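Sulfur oxidation protein SOXB (PDB 2WDD) probably hydrolyses the sulfur-sulfur bond of cysteine S-thiosulfonate groups to release sulfate, using a two-manganese centre, in the Sox sulfur oxidation pathway. Local coordinates at residues Ala106-Arg112 with Leu339-Val345; Pro430-Leu434 with Tyr521-Tyr527. All blocks are in the same frame, centred on the assembly; numbering follows the deposited sequence. Where two conformers were deposited one is given.

Contact 1. Residues Ala106-Arg112 with Leu339-Val345; sequences ALTALIR and LPKAEDV
Asp-344 OD2 takes a hydrogen bond from Arg-112 NH2 at 2.8 Å, and OD1 takes one from Arg-112 NH1 at 2.9 Å. This is an end-on, two-nitrogen salt bridge between helix 104-120 and the first turn of helix 343-353. Helix 104-120 packs on the sheet of strands 29-34 and 311-320, in what is probably the metallophosphoesterase-type N-terminal domain. Helix 343-353 starts on the outer side of helix 104-120, away from the manganese ions. Both bonds are fairly straight. The NH2 bond uses the syn lone pair of OD2. The guanidinium and carboxylate planes are twisted 35° apart, so the fork is not flat. Arg-112 gets there with a side chain extended from CG to NE. Asp-344 holds CG between its backbone N and carbonyl carbon (chi1 55°), which turns the carboxylate back towards the arginine. NH2 also bonds Leu-154 O, which ties the guanidinium to the end of helix 146-155. Thr-108 CG2 lies over the centre of one guanidinium face. Its neighbour OG1 bonds Met-104 O and Trp-151 NE1.

Next to the ion pair the contact is apolar and close. Ala-109 faces Ala-342, the N-cap residue of helix 343-353, and their CA atoms are 5.0 Å apart. Small side chains at both positions let the backbones come this near. Val-345 CG2 packs on the branches of Thr-108, 3.8 Å from CG2 there. At the other end Leu-339 reaches over the helix from the loop that follows strand 323-333. One methyl, CD1, sits between Ala-106 and Leu-110, 4.1 Å from Leu-110 CB. The other, CD2, meets Leu-110 CD1. Tyr-21 also touches both leucines. In the middle, Ala-109 CB lies 3.0 Å from Pro-340 O, a tight approach, shorter than usual for a methyl carbon and an oxygen.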
ATOM      1  N   ALA A 106      13.244   0.550 -14.079  1.00 13.19           N
ATOM      2  CA  ALA A 106      13.033   1.988 -14.205  1.00 13.03           C
ATOM      3  C   ALA A 106      13.213   2.746 -12.888  1.00 15.45           C
ATOM      4  O   ALA A 106      13.777   3.840 -12.872  1.00 14.82           O
ATOM      5  CB  ALA A 106      11.676   2.273 -14.809  1.00 13.63           C
ATOM      6  N   LEU A 107      12.741   2.171 -11.782  1.00 13.37           N
ATOM      7  CA  LEU A 107      12.896   2.831 -10.484  1.00 12.25           C
ATOM      8  C   LEU A 107      14.385   2.968 -10.165  1.00 14.85           C
ATOM      9  O   LEU A 107      14.837   3.999  -9.671  1.00 12.69           O
ATOM     10  CB  LEU A 107      12.143   2.067  -9.383  1.00 11.44           C
ATOM     11  CG  LEU A 107      12.283   2.555  -7.933  1.00 14.02           C
ATOM     12  CD1 LEU A 107      11.864   4.021  -7.779  1.00 13.05           C
ATOM     13  CD2 LEU A 107      11.509   1.668  -6.965  1.00 14.58           C
ATOM     14  N   THR A 108      15.154   1.930 -10.482  1.00 13.44           N
ATOM     15  CA  THR A 108      16.606   1.974 -10.269  1.00 13.26           C
ATOM     16  C   THR A 108      17.254   3.038 -11.151  1.00 18.08           C
ATOM     17  O   THR A 108      18.087   3.816 -10.682  1.00 17.85           O
ATOM     18  CB  THR A 108      17.230   0.605 -10.522  1.00 16.17           C
ATOM     19  OG1 THR A 108      16.652  -0.347  -9.626  1.00 17.78           O
ATOM     20  CG2 THR A 108      18.737   0.655 -10.307  1.00 14.44           C
ATOM     21  N   ALA A 109      16.865   3.079 -12.421  1.00 15.64           N
ATOM     22  CA  ALA A 109      17.411   4.067 -13.352  1.00 15.97           C
ATOM     23  C   ALA A 109      17.163   5.484 -12.835  1.00 19.64           C
ATOM     24  O   ALA A 109      18.058   6.337 -12.858  1.00 19.76           O
ATOM     25  CB  ALA A 109      16.791   3.890 -14.738  1.00 16.63           C
ATOM     26  N   LEU A 110      15.948   5.725 -12.350  1.00 15.19           N
ATOM     27  CA  LEU A 110      15.585   7.032 -11.822  1.00 14.80           C
ATOM     28  C   LEU A 110      16.355   7.379 -10.546  1.00 17.27           C
ATOM     29  O   LEU A 110      16.888   8.479 -10.409  1.00 17.33           O
ATOM     30  CB  LEU A 110      14.075   7.106 -11.575  1.00 14.17           C
ATOM     31  CG  LEU A 110      13.553   8.452 -11.064  1.00 17.17           C
ATOM     32  CD1 LEU A 110      14.011   9.591 -11.981  1.00 17.37           C
ATOM     33  CD2 LEU A 110      12.037   8.404 -10.969  1.00 17.27           C
ATOM     34  N   ILE A 111      16.417   6.445  -9.601  1.00 13.95           N
ATOM     35  CA  ILE A 111      17.146   6.689  -8.363  1.00 12.64           C
ATOM     36  C   ILE A 111      18.603   7.016  -8.685  1.00 18.10           C
ATOM     37  O   ILE A 111      19.179   7.944  -8.121  1.00 17.70           O
ATOM     38  CB  ILE A 111      17.055   5.470  -7.412  1.00 14.28           C
ATOM     39  CG1 ILE A 111      15.627   5.322  -6.876  1.00 12.82           C
ATOM     40  CG2 ILE A 111      18.068   5.581  -6.265  1.00 14.49           C
ATOM     41  CD1 ILE A 111      15.364   4.002  -6.171  1.00 15.13           C
ATOM     42  N   ARG A 112      19.198   6.238  -9.581  1.00 17.55           N
ATOM     43  CA  ARG A 112      20.599   6.456  -9.940  1.00 17.67           C
ATOM     44  C   ARG A 112      20.796   7.806 -10.615  1.00 22.24           C
ATOM     45  O   ARG A 112      21.766   8.510 -10.345  1.00 22.84           O
ATOM     46  CB  ARG A 112      21.102   5.326 -10.836  1.00 17.58           C
ATOM     47  CG  ARG A 112      21.383   4.060 -10.066  1.00 19.19           C
ATOM     48  CD  ARG A 112      21.807   2.941 -10.975  1.00 21.08           C
ATOM     49  NE  ARG A 112      22.033   1.716 -10.219  1.00 20.78           N
ATOM     50  CZ  ARG A 112      22.133   0.510 -10.765  1.00 20.64           C
ATOM     51  NH1 ARG A 112      22.032   0.369 -12.078  1.00 18.79           N
ATOM     52  NH2 ARG A 112      22.333  -0.549  -9.997  1.00 18.47           N
ATOM     53  N   LEU A 339      12.435   6.572 -19.295  1.00 16.74           N
ATOM     54  CA  LEU A 339      13.653   6.475 -18.515  1.00 17.07           C
ATOM     55  C   LEU A 339      14.608   5.504 -19.185  1.00 21.90           C
ATOM     56  O   LEU A 339      14.188   4.580 -19.884  1.00 20.97           O
ATOM     57  CB  LEU A 339      13.331   5.966 -17.109  1.00 17.05           C
ATOM     58  CG  LEU A 339      12.630   6.972 -16.204  1.00 20.35           C
ATOM     59  CD1 LEU A 339      12.023   6.260 -14.991  1.00 19.34           C
ATOM     60  CD2 LEU A 339      13.601   8.065 -15.774  1.00 22.37           C
ATOM     61  N   PRO A 340      15.911   5.688 -18.954  1.00 20.12           N
ATOM     62  CA  PRO A 340      16.893   4.761 -19.519  1.00 20.79           C
ATOM     63  C   PRO A 340      16.832   3.448 -18.750  1.00 25.42           C
ATOM     64  O   PRO A 340      16.236   3.376 -17.668  1.00 24.68           O
ATOM     65  CB  PRO A 340      18.230   5.458 -19.250  1.00 22.54           C
ATOM     66  CG  PRO A 340      17.963   6.392 -18.126  1.00 26.27           C
ATOM     67  CD  PRO A 340      16.546   6.847 -18.307  1.00 21.95           C
ATOM     68  N   LYS A 341      17.444   2.407 -19.300  1.00 22.51           N
ATOM     69  CA  LYS A 341      17.432   1.111 -18.644  0.50 21.91           C
ATOM     70  C   LYS A 341      18.506   1.011 -17.576  1.00 25.99           C
ATOM     71  O   LYS A 341      19.574   1.611 -17.696  1.00 26.93           O
ATOM     72  CB  LYS A 341      17.663  -0.002 -19.671  0.50 23.53           C
ATOM     73  CG  LYS A 341      16.685  -0.005 -20.828  0.50 31.74           C
ATOM     74  CD  LYS A 341      15.487  -0.881 -20.521  0.50 38.92           C
ATOM     75  CE  LYS A 341      15.133  -1.764 -21.704  0.50 47.87           C
ATOM     76  NZ  LYS A 341      14.065  -2.740 -21.358  0.50 55.72           N
ATOM     77  N   ALA A 342      18.215   0.240 -16.533  1.00 21.67           N
ATOM     78  CA  ALA A 342      19.203  -0.098 -15.516  1.00 21.28           C
ATOM     79  C   ALA A 342      19.572  -1.523 -15.937  1.00 23.56           C
ATOM     80  O   ALA A 342      18.863  -2.476 -15.628  1.00 21.71           O
ATOM     81  CB  ALA A 342      18.577  -0.091 -14.115  1.00 22.13           C
ATOM     82  N   GLU A 343      20.613  -1.639 -16.759  1.00 21.23           N
ATOM     83  CA  GLU A 343      20.996  -2.919 -17.339  1.00 20.99           C
ATOM     84  C   GLU A 343      21.239  -4.064 -16.370  1.00 24.39           C
ATOM     85  O   GLU A 343      20.832  -5.191 -16.642  1.00 24.84           O
ATOM     86  CB  GLU A 343      22.159  -2.761 -18.321  1.00 22.44           C
ATOM     87  CG  GLU A 343      21.856  -1.808 -19.474  1.00 31.56           C
ATOM     88  CD  GLU A 343      20.761  -2.321 -20.398  1.00 53.58           C
ATOM     89  OE1 GLU A 343      20.167  -3.381 -20.105  1.00 48.78           O
ATOM     90  OE2 GLU A 343      20.491  -1.656 -21.421  1.00 50.25           O
ATOM     91  N   ASP A 344      21.901  -3.783 -15.250  1.00 20.46           N
ATOM     92  CA  ASP A 344      22.168  -4.821 -14.261  1.00 19.28           C
ATOM     93  C   ASP A 344      20.880  -5.381 -13.669  1.00 22.00           C
ATOM     94  O   ASP A 344      20.766  -6.588 -13.424  1.00 22.23           O
ATOM     95  CB  ASP A 344      23.135  -4.348 -13.164  1.00 20.86           C
ATOM     96  CG  ASP A 344      22.671  -3.078 -12.454  1.00 25.89           C
ATOM     97  OD1 ASP A 344      21.817  -2.345 -12.999  1.00 24.56           O
ATOM     98  OD2 ASP A 344      23.203  -2.805 -11.355  1.00 25.47           O
ATOM     99  N   VAL A 345      19.899  -4.503 -13.464  1.00 17.58           N
ATOM    100  CA  VAL A 345      18.616  -4.918 -12.925  1.00 16.67           C
ATOM    101  C   VAL A 345      17.837  -5.745 -13.938  1.00 20.23           C
ATOM    102  O   VAL A 345      17.231  -6.756 -13.588  1.00 19.95           O
ATOM    103  CB  VAL A 345      17.789  -3.708 -12.440  1.00 19.59           C
ATOM    104  CG1 VAL A 345      16.395  -4.160 -12.002  1.00 19.73           C
ATOM    105  CG2 VAL A 345      18.517  -2.997 -11.303  1.00 19.40           C
TER

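Contact 2. Residues Pro430-Leu434 with Tyr521-Tyr527; sequences PELYL and YEPRPIY
Leu-434 lies across one face of the Tyr-521 ring, with its CB 4.1 Å from the ring centroid in a CH-pi contact. The two segments form a short antiparallel edge pairing on the sheet of the 5'-nucleotidase-type C-terminal domain. Tyr-521 has its CG anti to the backbone N (chi1 173°), and the ring runs back under strand 431-438. Leu-434 CD2 also reaches the ring, near CD1 and CE1. At the ring edge, Tyr-521 OH gives a 2.6 Å hydrogen bond to Leu-432 O. The hydroxyl stands well above that carbonyl plane. Leu-432 N bonds Arg-524 O, and Ile-526 N bonds Pro-430 O at 2.8 Å.

Pro-523 is the bump on the side of Tyr-433, with its CG 3.7 Å from CD1 of the tyrosine. Pro-430 fills the far end, where Pro-525, at the N-cap position, leads into helix 526-537. Pro-430 CG meets Pro-525 CB, and Pro-430 CB rests 3.6 Å from Tyr-527 CE2. Pro-525 CB lies over one face of the Tyr-527 ring, toward its rim. Tyr-527 also touches a bound tertiary-butyl alcohol. On the side of Leu-434, Leu-432 CD1 meets Ile-526 CD1 at 4.1 Å.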
ATOM      1  N   PRO A 430      -2.653 -17.404   1.406  1.00 10.85           N
ATOM      2  CA  PRO A 430      -3.658 -17.106   0.372  1.00 10.47           C
ATOM      3  C   PRO A 430      -4.893 -17.992   0.376  1.00 13.92           C
ATOM      4  O   PRO A 430      -5.731 -17.901  -0.522  1.00 12.99           O
ATOM      5  CB  PRO A 430      -2.870 -17.355  -0.913  1.00 12.15           C
ATOM      6  CG  PRO A 430      -2.017 -18.555  -0.541  1.00 16.39           C
ATOM      7  CD  PRO A 430      -1.587 -18.287   0.890  1.00 12.31           C
ATOM      8  N   GLU A 431      -5.021 -18.836   1.388  1.00 12.45           N
ATOM      9  CA  GLU A 431      -6.147 -19.752   1.449  1.00 11.83           C
ATOM     10  C   GLU A 431      -7.520 -19.110   1.347  1.00 13.11           C
ATOM     11  O   GLU A 431      -7.830 -18.150   2.053  1.00 11.64           O
ATOM     12  CB  GLU A 431      -6.069 -20.595   2.718  1.00 13.76           C
ATOM     13  CG  GLU A 431      -4.885 -21.556   2.738  1.00 20.99           C
ATOM     14  CD  GLU A 431      -3.590 -20.916   3.238  1.00 39.31           C
ATOM     15  OE1 GLU A 431      -3.589 -19.711   3.583  1.00 21.16           O
ATOM     16  OE2 GLU A 431      -2.567 -21.633   3.297  1.00 35.47           O
ATOM     17  N   LEU A 432      -8.373 -19.724   0.525  1.00 11.29           N
ATOM     18  CA  LEU A 432      -9.761 -19.341   0.423  1.00 10.85           C
ATOM     19  C   LEU A 432     -10.511 -20.264   1.386  1.00 14.01           C
ATOM     20  O   LEU A 432     -10.335 -21.494   1.351  1.00 12.96           O
ATOM     21  CB  LEU A 432     -10.283 -19.558  -1.005  1.00 10.51           C
ATOM     22  CG  LEU A 432     -11.795 -19.348  -1.169  1.00 13.06           C
ATOM     23  CD1 LEU A 432     -12.187 -17.883  -0.977  1.00 12.58           C
ATOM     24  CD2 LEU A 432     -12.273 -19.856  -2.539  1.00 13.87           C
ATOM     25  N   TYR A 433     -11.312 -19.677   2.264  1.00 10.24           N
ATOM     26  CA  TYR A 433     -12.074 -20.451   3.239  1.00 10.41           C
ATOM     27  C   TYR A 433     -13.560 -20.348   2.919  1.00 12.63           C
ATOM     28  O   TYR A 433     -14.035 -19.270   2.572  1.00 10.66           O
ATOM     29  CB  TYR A 433     -11.848 -19.891   4.642  1.00 11.23           C
ATOM     30  CG  TYR A 433     -10.441 -20.071   5.142  1.00 12.93           C
ATOM     31  CD1 TYR A 433     -10.040 -21.265   5.713  1.00 15.04           C
ATOM     32  CD2 TYR A 433      -9.491 -19.071   4.979  1.00 14.68           C
ATOM     33  CE1 TYR A 433      -8.742 -21.448   6.160  1.00 16.07           C
ATOM     34  CE2 TYR A 433      -8.199 -19.234   5.436  1.00 15.59           C
ATOM     35  CZ  TYR A 433      -7.827 -20.427   6.025  1.00 22.20           C
ATOM     36  OH  TYR A 433      -6.527 -20.608   6.458  1.00 19.66           O
ATOM     37  N   LEU A 434     -14.289 -21.459   3.069  1.00 11.69           N
ATOM     38  CA  LEU A 434     -15.745 -21.494   2.877  1.00 12.13           C
ATOM     39  C   LEU A 434     -16.348 -21.840   4.238  1.00 13.37           C
ATOM     40  O   LEU A 434     -15.938 -22.811   4.877  1.00 12.58           O
ATOM     41  CB  LEU A 434     -16.141 -22.563   1.840  1.00 12.97           C
ATOM     42  CG  LEU A 434     -16.349 -22.078   0.399  1.00 18.08           C
ATOM     43  CD1 LEU A 434     -15.186 -21.254  -0.110  1.00 17.68           C
ATOM     44  CD2 LEU A 434     -16.644 -23.228  -0.566  1.00 17.81           C
ATOM     45  N   TYR A 521     -14.994 -29.227   2.486  1.00 18.65           N
ATOM     46  CA  TYR A 521     -14.176 -28.268   1.745  1.00 16.79           C
ATOM     47  C   TYR A 521     -12.752 -28.168   2.291  1.00 19.62           C
ATOM     48  O   TYR A 521     -12.543 -28.032   3.497  1.00 18.85           O
ATOM     49  CB  TYR A 521     -14.824 -26.880   1.742  1.00 17.03           C
ATOM     50  CG  TYR A 521     -13.931 -25.824   1.135  1.00 16.16           C
ATOM     51  CD1 TYR A 521     -13.731 -25.763  -0.242  1.00 17.91           C
ATOM     52  CD2 TYR A 521     -13.231 -24.931   1.941  1.00 15.38           C
ATOM     53  CE1 TYR A 521     -12.872 -24.828  -0.801  1.00 18.70           C
ATOM     54  CE2 TYR A 521     -12.362 -24.006   1.393  1.00 14.94           C
ATOM     55  CZ  TYR A 521     -12.197 -23.948   0.025  1.00 18.53           C
ATOM     56  OH  TYR A 521     -11.336 -23.025  -0.522  1.00 16.46           O
ATOM     57  N   GLU A 522     -11.778 -28.228   1.392  1.00 16.17           N
ATOM     58  CA  GLU A 522     -10.380 -28.121   1.771  0.50 15.64           C
ATOM     59  C   GLU A 522      -9.838 -26.778   1.289  1.00 18.19           C
ATOM     60  O   GLU A 522      -9.760 -26.524   0.089  1.00 17.68           O
ATOM     61  CB  GLU A 522      -9.583 -29.290   1.185  0.50 17.08           C
ATOM     62  CG  GLU A 522     -10.116 -30.649   1.640  0.50 22.18           C
ATOM     63  CD  GLU A 522      -9.537 -31.818   0.864  0.50 31.00           C
ATOM     64  OE1 GLU A 522      -8.356 -31.748   0.467  0.50 19.15           O
ATOM     65  OE2 GLU A 522     -10.254 -32.830   0.689  0.50 25.10           O
ATOM     66  N   PRO A 523      -9.483 -25.893   2.232  1.00 14.44           N
ATOM     67  CA  PRO A 523      -8.983 -24.573   1.810  1.00 14.47           C
ATOM     68  C   PRO A 523      -7.803 -24.677   0.852  1.00 18.70           C
ATOM     69  O   PRO A 523      -6.892 -25.484   1.048  1.00 19.71           O
ATOM     70  CB  PRO A 523      -8.547 -23.923   3.131  1.00 15.95           C
ATOM     71  CG  PRO A 523      -9.384 -24.607   4.184  1.00 19.93           C
ATOM     72  CD  PRO A 523      -9.544 -26.022   3.701  1.00 15.58           C
ATOM     73  N   ARG A 524      -7.828 -23.866  -0.196  1.00 14.97           N
ATOM     74  CA  ARG A 524      -6.742 -23.845  -1.167  1.00 14.27           C
ATOM     75  C   ARG A 524      -6.504 -22.399  -1.591  1.00 15.00           C
ATOM     76  O   ARG A 524      -7.368 -21.543  -1.409  1.00 14.40           O
ATOM     77  CB  ARG A 524      -7.058 -24.724  -2.364  1.00 16.38           C
ATOM     78  CG  ARG A 524      -8.261 -24.283  -3.160  1.00 20.18           C
ATOM     79  CD  ARG A 524      -8.261 -24.982  -4.505  1.00 23.39           C
ATOM     80  NE  ARG A 524      -9.499 -24.768  -5.239  1.00 20.08           N
ATOM     81  CZ  ARG A 524      -9.621 -24.928  -6.552  1.00 22.62           C
ATOM     82  NH1 ARG A 524      -8.582 -25.314  -7.275  1.00 19.75           N
ATOM     83  NH2 ARG A 524     -10.791 -24.723  -7.136  1.00 15.95           N
ATOM     84  N   PRO A 525      -5.332 -22.116  -2.163  1.00 11.74           N
ATOM     85  CA  PRO A 525      -5.018 -20.716  -2.497  1.00 11.14           C
ATOM     86  C   PRO A 525      -6.017 -20.041  -3.416  1.00 13.79           C
ATOM     87  O   PRO A 525      -6.422 -20.596  -4.429  1.00 13.45           O
ATOM     88  CB  PRO A 525      -3.664 -20.812  -3.191  1.00 12.38           C
ATOM     89  CG  PRO A 525      -3.079 -22.115  -2.704  1.00 17.24           C
ATOM     90  CD  PRO A 525      -4.243 -23.032  -2.550  1.00 13.47           C
ATOM     91  N   ILE A 526      -6.373 -18.808  -3.087  1.00 10.36           N
ATOM     92  CA  ILE A 526      -7.315 -18.077  -3.913  1.00  9.73           C
ATOM     93  C   ILE A 526      -6.850 -17.997  -5.365  1.00 11.59           C
ATOM     94  O   ILE A 526      -7.676 -18.059  -6.276  1.00 12.05           O
ATOM     95  CB  ILE A 526      -7.580 -16.682  -3.343  1.00 11.87           C
ATOM     96  CG1 ILE A 526      -8.666 -15.969  -4.158  1.00 11.61           C
ATOM     97  CG2 ILE A 526      -6.274 -15.888  -3.285  1.00 11.02           C
ATOM     98  CD1 ILE A 526     -10.004 -16.690  -4.185  1.00 12.20           C
ATOM     99  N   TYR A 527      -5.553 -17.782  -5.588  1.00  9.17           N
ATOM    100  CA  TYR A 527      -5.047 -17.659  -6.958  1.00  8.75           C
ATOM    101  C   TYR A 527      -5.239 -18.912  -7.808  1.00 12.94           C
ATOM    102  O   TYR A 527      -5.372 -18.813  -9.028  1.00 12.34           O
ATOM    103  CB  TYR A 527      -3.624 -17.101  -7.037  1.00 10.46           C
ATOM    104  CG  TYR A 527      -2.656 -17.683  -6.041  1.00 11.14           C
ATOM    105  CD1 TYR A 527      -2.148 -18.974  -6.195  1.00 13.32           C
ATOM    106  CD2 TYR A 527      -2.155 -16.910  -5.000  1.00 12.14           C
ATOM    107  CE1 TYR A 527      -1.222 -19.489  -5.296  1.00 13.65           C
ATOM    108  CE2 TYR A 527      -1.227 -17.414  -4.113  1.00 12.52           C
ATOM    109  CZ  TYR A 527      -0.752 -18.698  -4.270  1.00 14.12           C
ATOM    110  OH  TYR A 527       0.153 -19.192  -3.349  1.00 13.92           O
TER

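In the fold
Both segments of contact 1 come earlier in the chain than either segment of contact 2. Their centres are 38 Å apart, their nearest atoms about 23 Å, and they share no helix or sheet. Contact 1 joins helix 104-120, which packs on the sheet of strands 29-34 and 311-320, to the start of helix 343-353. Contact 2 is built on strand 431-438, which pairs with strands 501-507, 516-517 and 524-525, and on the start of helix 526-537. The manganese ligands, from Asp-36 to His-288, all precede segment 339-345. Contact 1 therefore brings the chain that follows the metal-binding region back onto an early helix. Contact 2 joins distant parts of the C-terminal region. Neither touches the metals.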